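Local coordinates for sugar kinase, pfkB family (Thermotoga maritima, PDB 2AJR), which probably phosphorylates a sugar phosphate at the expense of ATP, as a phosphofructokinase-like member of the PfkB carbohydrate kinase family that binds magnesium, at residues M131-N134 and H135-R139; K53-N56 and V57-L61; S155-P158 and G159-E162. One frame throughout, in Å; residues are numbered along the deposited sequence.

Each contact is local, and the three differ mainly in depth. Contact 2, inside helix 53-63, is buried, its centre about 8 Å from the centre of the chain, whereas contact 1, on helix 130-144, and contact 3, in the loop between strand 149-153 and helix 164-174, lie at the surface. Contacts 1 and 2 both carry regular helical backbone bonds, but polar groups cluster round the start of the buried helix, and the outer one has an apolar inner flank. Contact 3 relies on a turn and close apolar packing. Contacts 1 and 3 meet where Val133 CG2 lies 3.8 Å from Val160 CG2; contact 2 touches neither.

Contact 1: M131-N134 and H135-R139; sequences MDVN and HFLRR
His135 lays its imidazole ring over the carbonyl oxygen of Met131, one helical turn back, with Met131 O standing 3.4 Å above the ring plane near the His135 rim. The first torsion of His135 sets CG beside its own backbone N (chi1 -71°), which turns the ring back across the preceding turn. The same oxygen takes the backbone bond of that turn, from His135 N to Met131 O at 3.0 Å and nearly straight (167°), and therefore meets both the amide and the ring of one residue. In one of its two modelled positions the selenomethionine Met131 also bends round to the ring, bringing CE to 3.6 Å from His135 NE2, a contact that remains doubtful. Asp132 OD1 lies 4.8 Å from His135 ND1, too far for direct contact, although the carboxylate might favour a positive imidazole.

On the inner flank the CD1 branch of Leu137 reaches back to Val133 CG1 at 4.2 Å, an apolar pair along the helix. Two further carbons pack on the Val133 carbonyl: Leu137 CG lies 3.4 Å from Val133 O, and Phe136 CB 3.3 Å from Val133 O. The Phe136 ring swings away from this turn, with CG anti to the backbone N (chi1 175°). Backbone bonds from Phe136 N to Asp132 O, Leu137 N to Val133 O and Arg138 N to Asn134 O continue the helical ladder.

This helix, 130-144, packs near one end of the large sheet. Val133 and Leu137 face helix 164-174 at Ile164 and Leu168, and the Phe136 ring enters the core beside Leu168, Leu19 and Phe73 of strand 68-75. On another flank Asp132 packs on Val100 and Arg139 on Asn96 and Val98, all of the strand at that end of the sheet, 93-100.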
loop_
_atom_site.group_PDB
_atom_site.type_symbol
_atom_site.label_atom_id
_atom_site.label_comp_id
_atom_site.label_asym_id
_atom_site.label_seq_id
_atom_site.Cartn_x
_atom_site.Cartn_y
_atom_site.Cartn_z
HETATM N N MSE A 131 18.803 -21.111 -6.762
HETATM C CA MSE A 131 18.719 -21.264 -8.207
HETATM C C MSE A 131 18.477 -19.920 -8.892
HETATM O O MSE A 131 19.108 -19.637 -9.909
HETATM C CB MSE A 131 17.682 -22.314 -8.619
HETATM C CG MSE A 131 18.300 -23.702 -8.828
HETATM SE SE MSE A 131 19.782 -23.711 -10.151
HETATM C CE MSE A 131 18.802 -24.495 -11.714
ATOM N N ASP A 132 17.618 -19.080 -8.317
ATOM C CA ASP A 132 17.351 -17.762 -8.872
ATOM C C ASP A 132 18.619 -16.917 -8.879
ATOM O O ASP A 132 18.921 -16.248 -9.873
ATOM C CB ASP A 132 16.266 -17.025 -8.076
ATOM C CG ASP A 132 14.889 -17.659 -8.205
ATOM O OD1 ASP A 132 14.644 -18.399 -9.189
ATOM O OD2 ASP A 132 14.059 -17.410 -7.291
ATOM N N VAL A 133 19.364 -16.944 -7.780
ATOM C CA VAL A 133 20.581 -16.143 -7.692
ATOM C C VAL A 133 21.576 -16.619 -8.753
ATOM O O VAL A 133 22.225 -15.799 -9.388
ATOM C CB VAL A 133 21.191 -16.139 -6.244
ATOM C CG1 VAL A 133 22.599 -15.542 -6.222
ATOM C CG2 VAL A 133 20.290 -15.367 -5.312
ATOM N N ASN A 134 21.668 -17.930 -8.969
ATOM C CA ASN A 134 22.560 -18.466 -9.997
ATOM C C ASN A 134 22.169 -18.037 -11.401
ATOM O O ASN A 134 23.012 -17.612 -12.182
ATOM C CB ASN A 134 22.656 -19.992 -9.906
ATOM C CG ASN A 134 23.496 -20.444 -8.725
ATOM O OD1 ASN A 134 24.331 -19.686 -8.200
ATOM N ND2 ASN A 134 23.289 -21.678 -8.296
ATOM N N HIS A 135 20.891 -18.117 -11.713
ATOM C CA HIS A 135 20.416 -17.654 -13.002
ATOM C C HIS A 135 20.734 -16.190 -13.163
ATOM O O HIS A 135 21.121 -15.757 -14.240
ATOM C CB HIS A 135 18.915 -17.866 -13.139
ATOM C CG HIS A 135 18.526 -19.295 -13.277
ATOM N ND1 HIS A 135 17.257 -19.745 -12.991
ATOM C CD2 HIS A 135 19.235 -20.382 -13.666
ATOM C CE1 HIS A 135 17.196 -21.049 -13.210
ATOM N NE2 HIS A 135 18.382 -21.461 -13.623
ATOM N N PHE A 136 20.587 -15.423 -12.091
ATOM C CA PHE A 136 20.962 -14.021 -12.143
ATOM C C PHE A 136 22.452 -13.823 -12.448
ATOM O O PHE A 136 22.808 -12.984 -13.281
ATOM C CB PHE A 136 20.604 -13.275 -10.849
ATOM C CG PHE A 136 21.094 -11.866 -10.852
ATOM C CD1 PHE A 136 20.352 -10.865 -11.458
ATOM C CD2 PHE A 136 22.330 -11.548 -10.325
ATOM C CE1 PHE A 136 20.811 -9.554 -11.509
ATOM C CE2 PHE A 136 22.799 -10.235 -10.376
ATOM C CZ PHE A 136 22.036 -9.240 -10.979
ATOM N N LEU A 137 23.323 -14.558 -11.767
ATOM C CA LEU A 137 24.776 -14.339 -11.940
ATOM C C LEU A 137 25.195 -14.666 -13.359
ATOM O O LEU A 137 26.040 -14.003 -13.947
ATOM C CB LEU A 137 25.599 -15.184 -10.955
ATOM C CG LEU A 137 25.482 -14.787 -9.480
ATOM C CD1 LEU A 137 26.132 -15.837 -8.544
ATOM C CD2 LEU A 137 26.074 -13.399 -9.292
ATOM N N ARG A 138 24.558 -15.690 -13.899
ATOM C CA ARG A 138 24.819 -16.174 -15.237
ATOM C C ARG A 138 24.428 -15.114 -16.284
ATOM O O ARG A 138 25.161 -14.893 -17.250
ATOM C CB ARG A 138 24.045 -17.481 -15.418
ATOM C CG ARG A 138 24.645 -18.492 -16.364
ATOM C CD ARG A 138 24.272 -18.198 -17.793
ATOM N NE ARG A 138 23.711 -19.374 -18.442
ATOM C CZ ARG A 138 22.432 -19.744 -18.389
ATOM N NH1 ARG A 138 21.527 -19.052 -17.708
ATOM N NH2 ARG A 138 22.053 -20.831 -19.020
ATOM N N ARG A 139 23.294 -14.447 -16.085
ATOM C CA ARG A 139 22.868 -13.356 -16.978
ATOM C C ARG A 139 23.700 -12.105 -16.790
ATOM O O ARG A 139 23.940 -11.358 -17.743
ATOM C CB ARG A 139 21.434 -12.953 -16.699
ATOM C CG ARG A 139 20.410 -13.899 -17.173
ATOM C CD ARG A 139 19.072 -13.186 -17.223
ATOM N NE ARG A 139 18.031 -14.074 -17.713
ATOM C CZ ARG A 139 16.734 -13.901 -17.520
ATOM N NH1 ARG A 139 16.274 -12.854 -16.849
ATOM N NH2 ARG A 139 15.887 -14.790 -18.000
#

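Contact 2: K53-N56 and V57-L61; sequences KGIN and VSIAL. With ACT (acetate ion), chain D.
Backbone hydrogen bonds run through the first turns of helix 53-63, and the shortest joins Ala60 N to Asn56 O at 2.7 Å, almost straight at 173°. Val57, Ser58 and Ile59 donate in the same way to Lys53, Gly54 and Ile55.

Side-chain packing follows the same spacing. Two branches lie against carbonyl oxygens: Ile59 turns CG1 beside its backbone N (chi1 -67°), 3.4 Å from Ile55 O, and Val57 CG2 comes to 3.3 Å from Lys53 O. The one apolar pair is Ile59 CD1 with Ile55 CG2, at 4.1 Å. These two branched chains pack together against Leu86 of helix 76-89, while Val57 faces Asp273 and Val276 of helix 271-286.

Polar side chains leave the helix in two directions. Ser58 places OG beside its own backbone N (chi1 -74°), 3.5 Å from Gly54 O, and there the hydroxyl is hydrogen-bonded to Thr16 and Ser68, tying the helix to the central sheet. At the start of the helix, Asn56 ND2 makes a weak hydrogen bond of 3.3 Å to OXT of an acetate ion. The methyl carbon CH3 of the acetate lies 4.0 Å from Lys53 CG. The amide is otherwise well engaged, ND2 with Asp273 and OD1 with Lys310, while Lys53 NZ bends round to salt bridges with Asp273 and Glu182.

Lys53, Gly54 and Asn56 belong to the glycine-rich signature of the PfkB family, which here reads Gly-Gly-Lys-Gly-Ile-Asn and in relatives borders the sugar site. The acetate, probably from the crystallisation liquor, occupies a spot beside this helix start. Lys53, Asn56, Asp273, Glu182 and Lys310 form one linked network, in which the two carboxylates probably offset much of the lysine charge.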
loop_
_atom_site.group_PDB
_atom_site.type_symbol
_atom_site.label_atom_id
_atom_site.label_comp_id
_atom_site.label_asym_id
_atom_site.label_seq_id
_atom_site.Cartn_x
_atom_site.Cartn_y
_atom_site.Cartn_z
ATOM N N LYS A 53 16.596 1.579 -6.439
ATOM C CA LYS A 53 17.617 2.573 -6.762
ATOM C C LYS A 53 18.159 2.461 -8.196
ATOM O O LYS A 53 18.260 3.468 -8.892
ATOM C CB LYS A 53 18.734 2.541 -5.712
ATOM C CG LYS A 53 18.209 2.985 -4.327
ATOM C CD LYS A 53 19.302 3.187 -3.247
ATOM C CE LYS A 53 19.120 4.533 -2.531
ATOM N NZ LYS A 53 19.514 5.720 -3.442
ATOM N N GLY A 54 18.466 1.253 -8.649
ATOM C CA GLY A 54 19.031 1.063 -9.979
ATOM C C GLY A 54 18.023 1.316 -11.091
ATOM O O GLY A 54 18.363 1.808 -12.175
ATOM N N ILE A 55 16.774 0.974 -10.815
ATOM C CA ILE A 55 15.692 1.235 -11.737
ATOM C C ILE A 55 15.471 2.737 -11.903
ATOM O O ILE A 55 15.246 3.205 -13.017
ATOM C CB ILE A 55 14.411 0.485 -11.293
ATOM C CG1 ILE A 55 14.600 -1.008 -11.598
ATOM C CG2 ILE A 55 13.169 1.037 -11.996
ATOM C CD1 ILE A 55 13.360 -1.840 -11.449
ATOM N N ASN A 56 15.556 3.485 -10.799
ATOM C CA ASN A 56 15.409 4.942 -10.850
ATOM C C ASN A 56 16.591 5.543 -11.635
ATOM O O ASN A 56 16.425 6.534 -12.350
ATOM C CB ASN A 56 15.337 5.590 -9.448
ATOM C CG ASN A 56 14.072 5.222 -8.637
ATOM O OD1 ASN A 56 12.965 5.058 -9.159
ATOM N ND2 ASN A 56 14.249 5.150 -7.327
ATOM N N VAL A 57 17.775 4.939 -11.497
ATOM C CA VAL A 57 18.949 5.382 -12.263
ATOM C C VAL A 57 18.715 5.165 -13.750
ATOM O O VAL A 57 19.029 6.040 -14.542
ATOM C CB VAL A 57 20.253 4.686 -11.815
ATOM C CG1 VAL A 57 21.387 4.953 -12.798
ATOM C CG2 VAL A 57 20.639 5.140 -10.416
ATOM N N SER A 58 18.136 4.028 -14.125
ATOM C CA SER A 58 17.730 3.808 -15.510
ATOM C C SER A 58 16.729 4.849 -15.994
ATOM O O SER A 58 16.856 5.379 -17.094
ATOM C CB SER A 58 17.137 2.411 -15.696
ATOM O OG SER A 58 18.150 1.413 -15.664
ATOM N N ILE A 59 15.724 5.145 -15.180
ATOM C CA ILE A 59 14.741 6.167 -15.548
ATOM C C ILE A 59 15.471 7.512 -15.714
ATOM O O ILE A 59 15.347 8.155 -16.751
ATOM C CB ILE A 59 13.564 6.242 -14.527
ATOM C CG1 ILE A 59 12.741 4.941 -14.591
ATOM C CG2 ILE A 59 12.663 7.466 -14.793
ATOM C CD1 ILE A 59 11.892 4.646 -13.351
ATOM N N ALA A 60 16.250 7.902 -14.708
ATOM C CA ALA A 60 17.101 9.101 -14.771
ATOM C C ALA A 60 17.971 9.178 -16.046
ATOM O O ALA A 60 17.964 10.185 -16.756
ATOM C CB ALA A 60 17.986 9.175 -13.544
ATOM N N LEU A 61 18.725 8.126 -16.333
ATOM C CA LEU A 61 19.553 8.119 -17.532
ATOM C C LEU A 61 18.721 8.285 -18.821
ATOM O O LEU A 61 19.153 8.987 -19.757
ATOM C CB LEU A 61 20.419 6.857 -17.593
ATOM C CG LEU A 61 21.537 6.791 -16.555
ATOM C CD1 LEU A 61 22.213 5.426 -16.601
ATOM C CD2 LEU A 61 22.553 7.912 -16.754
HETATM C C ACT D . 12.924 3.279 -3.627
HETATM O O ACT D . 11.945 2.737 -2.965
HETATM O OXT ACT D . 12.655 4.068 -4.594
HETATM C CH3 ACT D . 14.367 2.975 -3.337
#

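Contact 3: S155-P158 and G159-E162; sequences SIPP and GVNE
The carbonyl oxygen of Pro157 receives Val160 N across a type II beta turn, a weak hydrogen bond of 3.5 Å with an angle of 147° at the hydrogen. Val160 also covers this oxygen with its side chain, CB lying 3.5 Å from Pro157 O. Pro158 and Gly159 form the corner, and the backbone angles of Gly159 would jam a side chain against the carbonyl oxygen before it, so the position calls for glycine.

Within the same loop, Ile156 and Val160 cross at about a right angle. The CG2 branch of Ile156, set anti to the backbone N, lies against Val160 CB and CG1; its 3.3 Å approach to Val160 CB is doubtful in detail. The CG2 methyl of Val160 sits beside its own backbone N and touches Pro157 CG at 3.8 Å.

Outside the turn, Asn161 OD1 accepts Gly163 N ahead of helix 164-174, and Glu162 makes a salt bridge to Arg186. Pro158 packs on Lys45 of the second subunit. With its crossing bond weak, the turn probably owes much of its shape to the prolines, the glycine and the packing of Ile156 and Val160, and backbone bonding of Pro158 with Val128 also holds it.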
loop_
_atom_site.group_PDB
_atom_site.type_symbol
_atom_site.label_atom_id
_atom_site.label_comp_id
_atom_site.label_asym_id
_atom_site.label_seq_id
_atom_site.Cartn_x
_atom_site.Cartn_y
_atom_site.Cartn_z
ATOM N N SER A 155 19.095 -2.202 -1.777
ATOM C CA SER A 155 19.079 -3.372 -0.936
ATOM C C SER A 155 19.060 -4.702 -1.694
ATOM O O SER A 155 18.807 -4.760 -2.888
ATOM C CB SER A 155 17.844 -3.308 -0.030
ATOM O OG SER A 155 16.644 -3.315 -0.811
ATOM N N ILE A 156 19.296 -5.755 -0.914
ATOM C CA ILE A 156 19.274 -7.157 -1.307
ATOM C C ILE A 156 17.938 -7.696 -0.817
ATOM O O ILE A 156 17.501 -7.319 0.262
ATOM C CB ILE A 156 20.414 -7.922 -0.548
ATOM C CG1 ILE A 156 21.780 -7.532 -1.090
ATOM C CG2 ILE A 156 20.266 -9.421 -0.640
ATOM C CD1 ILE A 156 21.755 -7.194 -2.562
ATOM N N PRO A 157 17.273 -8.564 -1.597
ATOM C CA PRO A 157 16.082 -9.197 -1.051
ATOM C C PRO A 157 16.470 -10.343 -0.117
ATOM O O PRO A 157 17.588 -10.833 -0.196
ATOM C CB PRO A 157 15.373 -9.732 -2.298
ATOM C CG PRO A 157 16.476 -10.046 -3.234
ATOM C CD PRO A 157 17.538 -9.005 -2.979
ATOM N N PRO A 158 15.567 -10.736 0.794
ATOM C CA PRO A 158 15.816 -11.847 1.703
ATOM C C PRO A 158 16.175 -13.141 0.979
ATOM O O PRO A 158 15.640 -13.424 -0.091
ATOM C CB PRO A 158 14.477 -12.023 2.449
ATOM C CG PRO A 158 13.756 -10.792 2.281
ATOM C CD PRO A 158 14.269 -10.091 1.052
ATOM N N GLY A 159 17.071 -13.915 1.579
ATOM C CA GLY A 159 17.480 -15.202 1.029
ATOM C C GLY A 159 18.717 -15.118 0.156
ATOM O O GLY A 159 19.241 -16.147 -0.274
ATOM N N VAL A 160 19.177 -13.900 -0.114
ATOM C CA VAL A 160 20.344 -13.688 -0.936
ATOM C C VAL A 160 21.517 -13.428 -0.022
ATOM O O VAL A 160 21.411 -12.651 0.915
ATOM C CB VAL A 160 20.160 -12.487 -1.836
ATOM C CG1 VAL A 160 21.486 -12.119 -2.510
ATOM C CG2 VAL A 160 19.063 -12.746 -2.848
ATOM N N ASN A 161 22.641 -14.081 -0.291
ATOM C CA ASN A 161 23.824 -13.859 0.516
ATOM C C ASN A 161 24.368 -12.447 0.310
ATOM O O ASN A 161 24.521 -11.983 -0.821
ATOM C CB ASN A 161 24.901 -14.879 0.203
ATOM C CG ASN A 161 26.020 -14.851 1.217
ATOM O OD1 ASN A 161 26.813 -13.924 1.243
ATOM N ND2 ASN A 161 26.078 -15.862 2.069
ATOM N N GLU A 162 24.683 -11.780 1.416
ATOM C CA GLU A 162 25.243 -10.433 1.381
ATOM C C GLU A 162 26.598 -10.355 0.685
ATOM O O GLU A 162 27.034 -9.279 0.324
ATOM C CB GLU A 162 25.338 -9.848 2.800
ATOM C CG GLU A 162 23.967 -9.709 3.492
ATOM C CD GLU A 162 23.965 -8.727 4.649
ATOM O OE1 GLU A 162 23.140 -7.781 4.629
ATOM O OE2 GLU A 162 24.778 -8.902 5.580
#